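Long-range contact in Myo-inositol phosphohydrolase (Mitsuokella multacida, PDB 4WU3), which probably removes phosphate groups from inositol hexakisphosphate (phytate), as a phosphatase of the protein-tyrosine-phosphatase-like phytase family: residues 245-258 against 270-282. The protein carries 2 engineered substitutions. Residues are numbered along the deposited sequence; the frame is centred on the assembly and turned at random.
Sequences GMGRTTIFMVMHDI and IIQRQKLIGIVDL. With PO4 (phosphate ion), chain G.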
loop_
_atom_site.group_PDB
_atom_site.type_symbol
_atom_site.label_atom_id
_atom_site.label_comp_id
_atom_site.label_asym_id
_atom_site.label_seq_id
_atom_site.Cartn_x
_atom_site.Cartn_y
_atom_site.Cartn_z
ATOM N N GLY A 245 4.129 -20.011 -4.148
ATOM C CA GLY A 245 5.463 -20.250 -3.640
ATOM C C GLY A 245 6.389 -19.112 -4.024
ATOM O O GLY A 245 7.622 -19.278 -4.094
ATOM N N MET A 246 5.787 -17.950 -4.259
ATOM C CA MET A 246 6.530 -16.759 -4.650
ATOM C C MET A 246 6.673 -15.763 -3.498
ATOM O O MET A 246 7.637 -15.844 -2.746
ATOM C CB MET A 246 5.877 -16.114 -5.877
ATOM C CG MET A 246 5.983 -17.006 -7.104
ATOM S SD MET A 246 5.268 -16.331 -8.619
ATOM C CE MET A 246 6.451 -15.029 -8.960
ATOM N N GLY A 247 5.726 -14.839 -3.349
ATOM C CA GLY A 247 5.834 -13.771 -2.347
ATOM C C GLY A 247 5.871 -14.186 -0.875
ATOM O O GLY A 247 6.888 -14.037 -0.185
ATOM N N ARG A 248 4.747 -14.684 -0.378
ATOM C CA ARG A 248 4.652 -15.019 1.034
ATOM C C ARG A 248 5.652 -16.104 1.364
ATOM O O ARG A 248 6.259 -16.084 2.439
ATOM C CB ARG A 248 3.236 -15.468 1.406
ATOM C CG ARG A 248 2.204 -14.365 1.332
ATOM C CD ARG A 248 0.779 -14.922 1.315
ATOM N NE ARG A 248 0.428 -15.594 0.058
ATOM C CZ ARG A 248 -0.746 -16.179 -0.165
ATOM N NH1 ARG A 248 -0.990 -16.761 -1.330
ATOM N NH2 ARG A 248 -1.682 -16.191 0.786
ATOM N N THR A 249 5.837 -17.044 0.437
ATOM C CA THR A 249 6.774 -18.153 0.656
ATOM C C THR A 249 8.210 -17.637 0.771
ATOM O O THR A 249 8.959 -18.051 1.651
ATOM C CB THR A 249 6.656 -19.231 -0.442
ATOM O OG1 THR A 249 5.423 -19.945 -0.283
ATOM C CG2 THR A 249 7.786 -20.230 -0.357
ATOM N N THR A 250 8.588 -16.707 -0.090
ATOM C CA THR A 250 9.956 -16.197 -0.083
ATOM C C THR A 250 10.232 -15.313 1.125
ATOM O O THR A 250 11.330 -15.331 1.669
ATOM C CB THR A 250 10.275 -15.442 -1.378
ATOM O OG1 THR A 250 10.150 -16.354 -2.472
ATOM C CG2 THR A 250 11.693 -14.881 -1.354
ATOM N N ILE A 251 9.236 -14.546 1.551
ATOM C CA ILE A 251 9.363 -13.804 2.782
ATOM C C ILE A 251 9.750 -14.747 3.905
ATOM O O ILE A 251 10.644 -14.434 4.694
ATOM C CB ILE A 251 8.049 -13.106 3.191
ATOM C CG1 ILE A 251 7.787 -11.889 2.305
ATOM C CG2 ILE A 251 8.120 -12.685 4.647
ATOM C CD1 ILE A 251 6.374 -11.362 2.423
ATOM N N PHE A 252 9.082 -15.892 3.997
ATOM C CA PHE A 252 9.339 -16.785 5.119
ATOM C C PHE A 252 10.587 -17.644 4.981
ATOM O O PHE A 252 11.164 -18.055 5.991
ATOM C CB PHE A 252 8.124 -17.637 5.452
ATOM C CG PHE A 252 7.153 -16.930 6.317
ATOM C CD1 PHE A 252 6.370 -15.927 5.799
ATOM C CD2 PHE A 252 7.050 -17.234 7.662
ATOM C CE1 PHE A 252 5.483 -15.239 6.607
ATOM C CE2 PHE A 252 6.179 -16.551 8.479
ATOM C CZ PHE A 252 5.399 -15.554 7.949
ATOM N N MET A 253 11.008 -17.898 3.750
ATOM C CA MET A 253 12.291 -18.554 3.495
ATOM C C MET A 253 13.433 -17.631 3.904
ATOM O O MET A 253 14.441 -18.081 4.465
ATOM C CB MET A 253 12.423 -18.926 2.018
ATOM C CG MET A 253 11.705 -20.215 1.656
ATOM S SD MET A 253 12.432 -21.657 2.461
ATOM C CE MET A 253 13.793 -21.995 1.347
ATOM N N VAL A 254 13.255 -16.340 3.618
ATOM C CA VAL A 254 14.186 -15.294 4.052
ATOM C C VAL A 254 14.199 -15.147 5.575
ATOM O O VAL A 254 15.269 -15.052 6.171
ATOM C CB VAL A 254 13.849 -13.940 3.401
ATOM C CG1 VAL A 254 14.548 -12.793 4.115
ATOM C CG2 VAL A 254 14.246 -13.963 1.935
ATOM N N MET A 255 13.031 -15.139 6.210
ATOM C CA MET A 255 12.971 -15.135 7.679
ATOM C C MET A 255 13.698 -16.339 8.298
ATOM O O MET A 255 14.452 -16.202 9.260
ATOM C CB MET A 255 11.518 -15.122 8.164
ATOM C CG MET A 255 10.789 -13.814 7.908
ATOM S SD MET A 255 9.007 -13.970 8.161
ATOM C CE MET A 255 8.935 -14.305 9.927
ATOM N N HIS A 256 13.459 -17.519 7.746
ATOM C CA HIS A 256 14.104 -18.741 8.221
ATOM C C HIS A 256 15.628 -18.614 8.139
ATOM O O HIS A 256 16.336 -18.865 9.116
ATOM C CB HIS A 256 13.614 -19.933 7.383
ATOM C CG HIS A 256 13.951 -21.275 7.960
ATOM N ND1 HIS A 256 13.083 -21.983 8.765
ATOM C CD2 HIS A 256 15.056 -22.044 7.835
ATOM C CE1 HIS A 256 13.644 -23.126 9.119
ATOM N NE2 HIS A 256 14.839 -23.190 8.560
ATOM N N ASP A 257 16.118 -18.215 6.967
ATOM C CA ASP A 257 17.550 -18.051 6.725
ATOM C C ASP A 257 18.116 -17.080 7.767
ATOM O O ASP A 257 19.161 -17.326 8.363
ATOM C CB ASP A 257 17.761 -17.523 5.306
ATOM C CG ASP A 257 19.186 -17.695 4.804
ATOM O OD1 ASP A 257 20.119 -17.825 5.622
ATOM O OD2 ASP A 257 19.381 -17.675 3.571
ATOM N N ILE A 258 17.398 -15.987 8.006
ATOM C CA ILE A 258 17.816 -14.986 8.981
ATOM C C ILE A 258 17.895 -15.552 10.408
ATOM O O ILE A 258 18.848 -15.289 11.146
ATOM C CB ILE A 258 16.840 -13.793 8.965
ATOM C CG1 ILE A 258 17.121 -12.896 7.748
ATOM C CG2 ILE A 258 16.927 -13.018 10.266
ATOM C CD1 ILE A 258 15.970 -11.978 7.394
ATOM N N ILE A 270 21.517 -12.847 2.032
ATOM C CA ILE A 270 20.359 -13.685 2.254
ATOM C C ILE A 270 19.298 -13.436 1.169
ATOM O O ILE A 270 18.818 -14.372 0.537
ATOM C CB ILE A 270 19.803 -13.470 3.673
ATOM C CG1 ILE A 270 20.805 -14.012 4.703
ATOM C CG2 ILE A 270 18.468 -14.170 3.826
ATOM C CD1 ILE A 270 20.341 -13.905 6.145
ATOM N N ILE A 271 18.958 -12.172 0.942
ATOM C CA ILE A 271 17.977 -11.802 -0.082
ATOM C C ILE A 271 18.370 -12.377 -1.446
ATOM O O ILE A 271 17.550 -12.988 -2.132
ATOM C CB ILE A 271 17.841 -10.264 -0.197
ATOM C CG1 ILE A 271 17.186 -9.694 1.060
ATOM C CG2 ILE A 271 17.030 -9.878 -1.435
ATOM C CD1 ILE A 271 15.759 -10.149 1.249
ATOM N N GLN A 272 19.629 -12.179 -1.831
ATOM C CA GLN A 272 20.125 -12.691 -3.102
ATOM C C GLN A 272 20.087 -14.211 -3.153
ATOM O O GLN A 272 19.623 -14.774 -4.144
ATOM C CB GLN A 272 21.548 -12.221 -3.371
ATOM C CG GLN A 272 21.632 -10.815 -3.922
ATOM C CD GLN A 272 20.720 -10.629 -5.109
ATOM O OE1 GLN A 272 20.880 -11.281 -6.134
ATOM N NE2 GLN A 272 19.739 -9.741 -4.968
ATOM N N ARG A 273 20.566 -14.892 -2.113
ATOM C CA ARG A 273 20.629 -16.348 -2.230
ATOM C C ARG A 273 19.240 -16.992 -2.259
ATOM O O ARG A 273 19.034 -17.985 -2.955
ATOM C CB ARG A 273 21.566 -16.984 -1.205
ATOM C CG ARG A 273 21.130 -16.952 0.241
ATOM C CD ARG A 273 22.367 -17.130 1.102
ATOM N NE ARG A 273 22.053 -17.513 2.466
ATOM C CZ ARG A 273 22.942 -18.008 3.322
ATOM N NH1 ARG A 273 24.209 -18.169 2.955
ATOM N NH2 ARG A 273 22.564 -18.339 4.546
ATOM N N GLN A 274 18.271 -16.401 -1.561
ATOM C CA GLN A 274 16.907 -16.921 -1.624
ATOM C C GLN A 274 16.273 -16.691 -2.995
ATOM O O GLN A 274 15.349 -17.406 -3.372
ATOM C CB GLN A 274 16.039 -16.350 -0.508
ATOM C CG GLN A 274 16.449 -16.824 0.888
ATOM C CD GLN A 274 16.294 -18.330 1.104
ATOM O OE1 GLN A 274 15.356 -18.957 0.597
ATOM N NE2 GLN A 274 17.203 -18.909 1.889
ATOM N N LYS A 275 16.780 -15.720 -3.753
ATOM C CA LYS A 275 16.373 -15.577 -5.155
ATOM C C LYS A 275 17.060 -16.642 -5.999
ATOM O O LYS A 275 16.430 -17.278 -6.839
ATOM C CB LYS A 275 16.710 -14.194 -5.715
ATOM C CG LYS A 275 16.725 -14.144 -7.240
ATOM C CD LYS A 275 15.319 -14.224 -7.804
ATOM C CE LYS A 275 15.289 -14.711 -9.251
ATOM N NZ LYS A 275 15.415 -16.202 -9.369
ATOM N N LEU A 276 18.349 -16.851 -5.765
ATOM C CA LEU A 276 19.114 -17.789 -6.583
ATOM C C LEU A 276 18.606 -19.240 -6.515
ATOM O O LEU A 276 18.688 -19.960 -7.507
ATOM C CB LEU A 276 20.595 -17.720 -6.220
ATOM C CG LEU A 276 21.247 -16.401 -6.642
ATOM C CD1 LEU A 276 22.575 -16.182 -5.944
ATOM C CD2 LEU A 276 21.432 -16.360 -8.150
ATOM N N ILE A 277 18.087 -19.666 -5.364
ATOM C CA ILE A 277 17.535 -21.018 -5.238
ATOM C C ILE A 277 16.015 -21.028 -5.438
ATOM O O ILE A 277 15.380 -22.086 -5.458
ATOM C CB ILE A 277 17.850 -21.641 -3.867
ATOM C CG1 ILE A 277 17.108 -20.891 -2.763
ATOM C CG2 ILE A 277 19.350 -21.633 -3.624
ATOM C CD1 ILE A 277 17.169 -21.554 -1.410
ATOM N N GLY A 278 15.441 -19.845 -5.588
ATOM C CA GLY A 278 14.007 -19.718 -5.718
ATOM C C GLY A 278 13.573 -18.954 -6.952
ATOM O O GLY A 278 14.058 -19.196 -8.053
ATOM N N ILE A 279 12.652 -18.023 -6.759
ATOM C CA ILE A 279 11.969 -17.378 -7.869
ATOM C C ILE A 279 11.820 -15.865 -7.635
ATOM O O ILE A 279 11.640 -15.103 -8.585
ATOM C CB ILE A 279 10.590 -18.060 -8.083
ATOM C CG1 ILE A 279 9.812 -17.420 -9.224
ATOM C CG2 ILE A 279 9.769 -18.039 -6.805
ATOM C CD1 ILE A 279 10.423 -17.697 -10.581
ATOM N N VAL A 280 11.920 -15.428 -6.377
ATOM C CA VAL A 280 11.717 -14.017 -6.049
ATOM C C VAL A 280 12.883 -13.363 -5.310
ATOM O O VAL A 280 13.460 -13.929 -4.359
ATOM C CB VAL A 280 10.430 -13.807 -5.216
ATOM C CG1 VAL A 280 10.277 -12.346 -4.829
ATOM C CG2 VAL A 280 9.225 -14.265 -6.005
ATOM N N ASP A 281 13.207 -12.158 -5.780
ATOM C CA ASP A 281 14.130 -11.234 -5.121
ATOM C C ASP A 281 13.316 -10.124 -4.430
ATOM O O ASP A 281 12.801 -9.210 -5.070
ATOM C CB ASP A 281 15.085 -10.635 -6.157
ATOM C CG ASP A 281 16.130 -9.718 -5.544
ATOM O OD1 ASP A 281 16.018 -9.353 -4.347
ATOM O OD2 ASP A 281 17.067 -9.357 -6.284
ATOM N N LEU A 282 13.203 -10.218 -3.113
ATOM C CA LEU A 282 12.387 -9.282 -2.350
ATOM C C LEU A 282 12.863 -7.834 -2.442
ATOM O O LEU A 282 12.099 -6.931 -2.138
ATOM C CB LEU A 282 12.332 -9.713 -0.882
ATOM C CG LEU A 282 11.633 -11.043 -0.665
ATOM C CD1 LEU A 282 11.658 -11.404 0.803
ATOM C CD2 LEU A 282 10.214 -10.950 -1.177
HETATM P P PO4 G . 2.363 -16.251 -3.162
HETATM O O1 PO4 G . 2.573 -15.457 -4.429
HETATM O O2 PO4 G . 3.535 -17.200 -3.053
HETATM O O3 PO4 G . 1.063 -17.009 -3.208
HETATM O O4 PO4 G . 2.339 -15.369 -1.927
HETATM O O HOH W 1 12.575 -17.053 -3.881
#
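D257 and R273 join helices 247-258 and 270-276, whose axes run at 127° and come within 9.8 Å, while the chain beyond the second helix continues to M246 at V280 and then doubles back, so that L282 lies by I251. R273 grips the carboxylate of D257 side-on and in its guanidinium plane: NH2 donates to OD1 at 2.7 Å and NE to OD2 at 2.9 Å, both at syn lone pairs. A chi1 of -163° swings the D257 carboxylate toward helix 270-276, where OD2 also receives NE2 of Q274, at 3.0 Å, on the anti side and tilted 30° out of the carboxylate plane. Replacing D257 by an alanine is likely to strip the R273 guanidinium of its counter-charge and the Q274 amide of its acceptor. The bent chain of Q274 lays its CG 3.8 Å from CG2 of V254, a methyl that also meets CD1 of L282. I258 CG1 packs on CD1 of I270. Nearer the start of helix 247-258, T250 OG1 donates to M246 O at 2.6 Å, a carbonyl of the N-cap residue that also takes the T250 N-H. The same OG1 accepts from a water that in turn takes the N-H of I279, bridging helix and loop. V280 CG2 rests on M246 CB at 3.8 Å. Beyond it the helix start cradles a phosphate ion as in the P-loop of this phosphatase family, with R248 NE and NH1 donating to O4 and O3. E124 holds the other end of that guanidinium. M253 packs on strands 237-241 and 91-94, helix 291-313 packs on V254, I258 and L282, and R273 NH1 reaches the carbonyls of T82 and K84.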